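Local coordinates for protein pectate lyase/Amb allergen (Acidovorax citrulli, PDB 4HWV) that probably cleaves pectate by calcium-dependent elimination, as a secreted lyase of polysaccharide lyase family 1, at residues A[27-32]-A[457-462]. Sequence-based numbering, arbitrary orientation.
Sequences ASHGTP and SDFYDY
The imidazole of His-29 reaches Phe-459 because its CG stands anti to the backbone N, chi1 -180°. On Phe-459, CG lies anti to the carbonyl carbon, chi1 -58°, which turns the phenyl away from the carbonyl side of the residue, where His-29 reaches the oxygen. The contact joins two loops of the right-handed parallel beta-helix of this family 1 polysaccharide lyase. Residues 27-32 lie near the N-terminus, before strand 44-47, and residues 457-462 lie between helices 438-445 and 470-477. Both lie against the outside of the coil, away from the calcium site.

One hydrogen bond joins the two segments. His-29 ND1 donates to Phe-459 O at 2.8 Å. The N-H...O angle is 163°, so the bond is nearly straight. The oxygen lies close to the imidazole plane, and the donor meets it on a lone pair in the carbonyl plane. ND1 therefore bears a proton, and the bond limits rotation of the ring.

The same imidazole pairs with the Phe-459 ring. The arrangement is offset edge-to-face, with the phenyl edge turned toward the imidazole face. The centroids are 5.7 Å apart. His-29 CE1 comes to 3.8 Å from Phe-459 CD1, at the phenyl edge. The CB of Phe-459 also packs 3.8 Å from His-29 ND1, beside the hydrogen bond. The phenyl also meets the ring of Trp-26 and touches Trp-454.

Tyr-460 is buried. Its CB points toward residues 27-32. Its hydroxyl is hydrogen-bonded to His-347 and Thr-325, which ties the loop at 457-462 to the beta-helix. Ser-28 OG is hydrogen-bonded to Gly-25 O within its own loop, and across the contact it rests 4.0 Å from Tyr-460 CB.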
ATOM      1  N   ALA A  27      28.442 -15.458  -5.923  1.00  4.64           N
ATOM      2  CA  ALA A  27      28.065 -15.506  -7.343  1.00  4.61           C
ATOM      3  C   ALA A  27      29.272 -15.317  -8.277  1.00  5.12           C
ATOM      4  O   ALA A  27      29.195 -15.631  -9.469  1.00  6.27           O
ATOM      5  CB  ALA A  27      27.000 -14.472  -7.664  1.00  4.01           C
ATOM      6  N   SER A  28      30.370 -14.774  -7.755  1.00  5.01           N
ATOM      7  CA  SER A  28      31.578 -14.566  -8.561  1.00  6.27           C
ATOM      8  C   SER A  28      32.572 -15.722  -8.451  1.00  6.76           C
ATOM      9  O   SER A  28      33.599 -15.720  -9.127  1.00  8.10           O
ATOM     10  CB  SER A  28      32.248 -13.249  -8.177  1.00  7.47           C
ATOM     11  OG  SER A  28      32.941 -13.330  -6.937  1.00  8.98           O
ATOM     12  N   HIS A  29      32.277 -16.714  -7.613  1.00  7.26           N
ATOM     13  CA  HIS A  29      33.221 -17.796  -7.377  1.00  8.99           C
ATOM     14  C   HIS A  29      33.020 -18.901  -8.402  1.00 12.03           C
ATOM     15  O   HIS A  29      31.896 -19.189  -8.764  1.00 15.04           O
ATOM     16  CB  HIS A  29      33.007 -18.346  -5.966  1.00  8.56           C
ATOM     17  CG  HIS A  29      33.939 -19.463  -5.630  1.00  8.00           C
ATOM     18  ND1 HIS A  29      35.209 -19.257  -5.128  1.00  8.72           N
ATOM     19  CD2 HIS A  29      33.811 -20.801  -5.798  1.00  8.24           C
ATOM     20  CE1 HIS A  29      35.809 -20.426  -4.979  1.00  8.85           C
ATOM     21  NE2 HIS A  29      34.986 -21.378  -5.382  1.00  8.37           N
ATOM     22  N   GLY A  30      34.096 -19.517  -8.875  1.00 12.45           N
ATOM     23  CA  GLY A  30      33.975 -20.525  -9.919  1.00 14.60           C
ATOM     24  C   GLY A  30      33.726 -19.870 -11.264  1.00 16.35           C
ATOM     25  O   GLY A  30      34.365 -18.877 -11.600  1.00 17.18           O
ATOM     26  N   THR A  31      32.821 -20.429 -12.057  1.00 17.35           N
ATOM     27  CA  THR A  31      32.452 -19.795 -13.320  1.00 17.67           C
ATOM     28  C   THR A  31      31.641 -18.531 -12.989  1.00 15.96           C
ATOM     29  O   THR A  31      30.545 -18.618 -12.471  1.00 15.77           O
ATOM     30  CB  THR A  31      31.612 -20.754 -14.205  1.00 19.95           C
ATOM     31  OG1 THR A  31      32.338 -21.971 -14.421  1.00 22.39           O
ATOM     32  CG2 THR A  31      31.284 -20.114 -15.547  1.00 20.34           C
ATOM     33  N   PRO A  32      32.189 -17.349 -13.276  1.00 15.04           N
ATOM     34  CA  PRO A  32      31.549 -16.125 -12.776  1.00 14.56           C
ATOM     35  C   PRO A  32      30.161 -15.921 -13.379  1.00 12.16           C
ATOM     36  O   PRO A  32      29.903 -16.319 -14.512  1.00 14.71           O
ATOM     37  CB  PRO A  32      32.515 -15.018 -13.214  1.00 17.05           C
ATOM     38  CG  PRO A  32      33.810 -15.722 -13.523  1.00 17.29           C
ATOM     39  CD  PRO A  32      33.395 -17.059 -14.068  1.00 16.67           C
ATOM     40  N   SER A 457      36.823 -14.646   2.580  1.00  6.96           N
ATOM     41  CA  SER A 457      37.967 -14.133   1.822  1.00  7.70           C
ATOM     42  C   SER A 457      38.785 -15.252   1.156  1.00  8.63           C
ATOM     43  O   SER A 457      39.587 -14.982   0.260  1.00  9.52           O
ATOM     44  CB  SER A 457      38.860 -13.255   2.704  1.00  8.78           C
ATOM     45  OG  SER A 457      39.351 -14.012   3.800  1.00  9.97           O
ATOM     46  N   ASP A 458      38.604 -16.496   1.593  1.00  8.43           N
ATOM     47  CA  ASP A 458      39.241 -17.616   0.890  1.00  9.09           C
ATOM     48  C   ASP A 458      38.616 -17.887  -0.474  1.00  9.23           C
ATOM     49  O   ASP A 458      39.218 -18.564  -1.314  1.00 10.66           O
ATOM     50  CB  ASP A 458      39.179 -18.897   1.722  1.00 10.36           C
ATOM     51  CG  ASP A 458      40.158 -18.900   2.891  1.00 13.16           C
ATOM     52  OD1 ASP A 458      41.124 -18.108   2.883  1.00 14.60           O
ATOM     53  OD2 ASP A 458      39.966 -19.733   3.796  1.00 14.92           O
ATOM     54  N   PHE A 459      37.410 -17.379  -0.696  1.00  7.81           N
ATOM     55  CA  PHE A 459      36.638 -17.735  -1.885  1.00  7.45           C
ATOM     56  C   PHE A 459      36.391 -16.577  -2.845  1.00  7.17           C
ATOM     57  O   PHE A 459      36.078 -16.784  -4.023  1.00  8.41           O
ATOM     58  CB  PHE A 459      35.320 -18.383  -1.445  1.00  7.54           C
ATOM     59  CG  PHE A 459      35.538 -19.591  -0.597  1.00  8.53           C
ATOM     60  CD1 PHE A 459      35.937 -20.786  -1.174  1.00  9.13           C
ATOM     61  CD2 PHE A 459      35.415 -19.526   0.771  1.00  9.22           C
ATOM     62  CE1 PHE A 459      36.188 -21.887  -0.396  1.00 10.29           C
ATOM     63  CE2 PHE A 459      35.668 -20.642   1.541  1.00 10.44           C
ATOM     64  CZ  PHE A 459      36.040 -21.802   0.950  1.00 11.07           C
ATOM     65  N   TYR A 460      36.514 -15.358  -2.338  1.00  6.32           N
ATOM     66  CA  TYR A 460      36.410 -14.162  -3.163  1.00  6.15           C
ATOM     67  C   TYR A 460      37.041 -12.994  -2.421  1.00  6.90           C
ATOM     68  O   TYR A 460      37.111 -13.003  -1.193  1.00  7.54           O
ATOM     69  CB  TYR A 460      34.960 -13.847  -3.559  1.00  6.13           C
ATOM     70  CG  TYR A 460      33.937 -13.845  -2.445  1.00  5.01           C
ATOM     71  CD1 TYR A 460      33.725 -12.725  -1.644  1.00  5.04           C
ATOM     72  CD2 TYR A 460      33.161 -14.968  -2.224  1.00  5.06           C
ATOM     73  CE1 TYR A 460      32.757 -12.737  -0.636  1.00  5.15           C
ATOM     74  CE2 TYR A 460      32.204 -15.000  -1.251  1.00  4.60           C
ATOM     75  CZ  TYR A 460      31.997 -13.880  -0.457  1.00  4.45           C
ATOM     76  OH  TYR A 460      31.011 -13.903   0.503  1.00  4.90           O
ATOM     77  N   ASP A 461      37.522 -12.010  -3.175  1.00  7.77           N
ATOM     78  CA  ASP A 461      38.099 -10.812  -2.576  1.00  8.64           C
ATOM     79  C   ASP A 461      36.999  -9.801  -2.315  1.00  8.46           C
ATOM     80  O   ASP A 461      36.078  -9.658  -3.117  1.00  9.62           O
ATOM     81  CB  ASP A 461      39.108 -10.184  -3.537  1.00  9.99           C
ATOM     82  CG  ASP A 461      40.329 -11.041  -3.743  1.00 11.76           C
ATOM     83  OD1 ASP A 461      40.782 -11.679  -2.779  1.00 13.47           O
ATOM     84  OD2 ASP A 461      40.851 -11.059  -4.868  1.00 12.59           O
ATOM     85  N   TYR A 462      37.107  -9.065  -1.219  1.00  7.10           N
ATOM     86  CA  TYR A 462      36.163  -7.988  -0.933  1.00  6.29           C
ATOM     87  C   TYR A 462      36.784  -7.018   0.050  1.00  6.27           C
ATOM     88  O   TYR A 462      37.635  -7.400   0.851  1.00  6.96           O
ATOM     89  CB  TYR A 462      34.836  -8.548  -0.381  1.00  5.94           C
ATOM     90  CG  TYR A 462      34.962  -9.232   0.965  1.00  5.83           C
ATOM     91  CD1 TYR A 462      35.431 -10.546   1.063  1.00  5.65           C
ATOM     92  CD2 TYR A 462      34.641  -8.560   2.148  1.00  6.00           C
ATOM     93  CE1 TYR A 462      35.559 -11.172   2.283  1.00  6.36           C
ATOM     94  CE2 TYR A 462      34.768  -9.193   3.380  1.00  6.15           C
ATOM     95  CZ  TYR A 462      35.236 -10.501   3.431  1.00  6.56           C
ATOM     96  OH  TYR A 462      35.372 -11.170   4.620  1.00  7.17           O
TER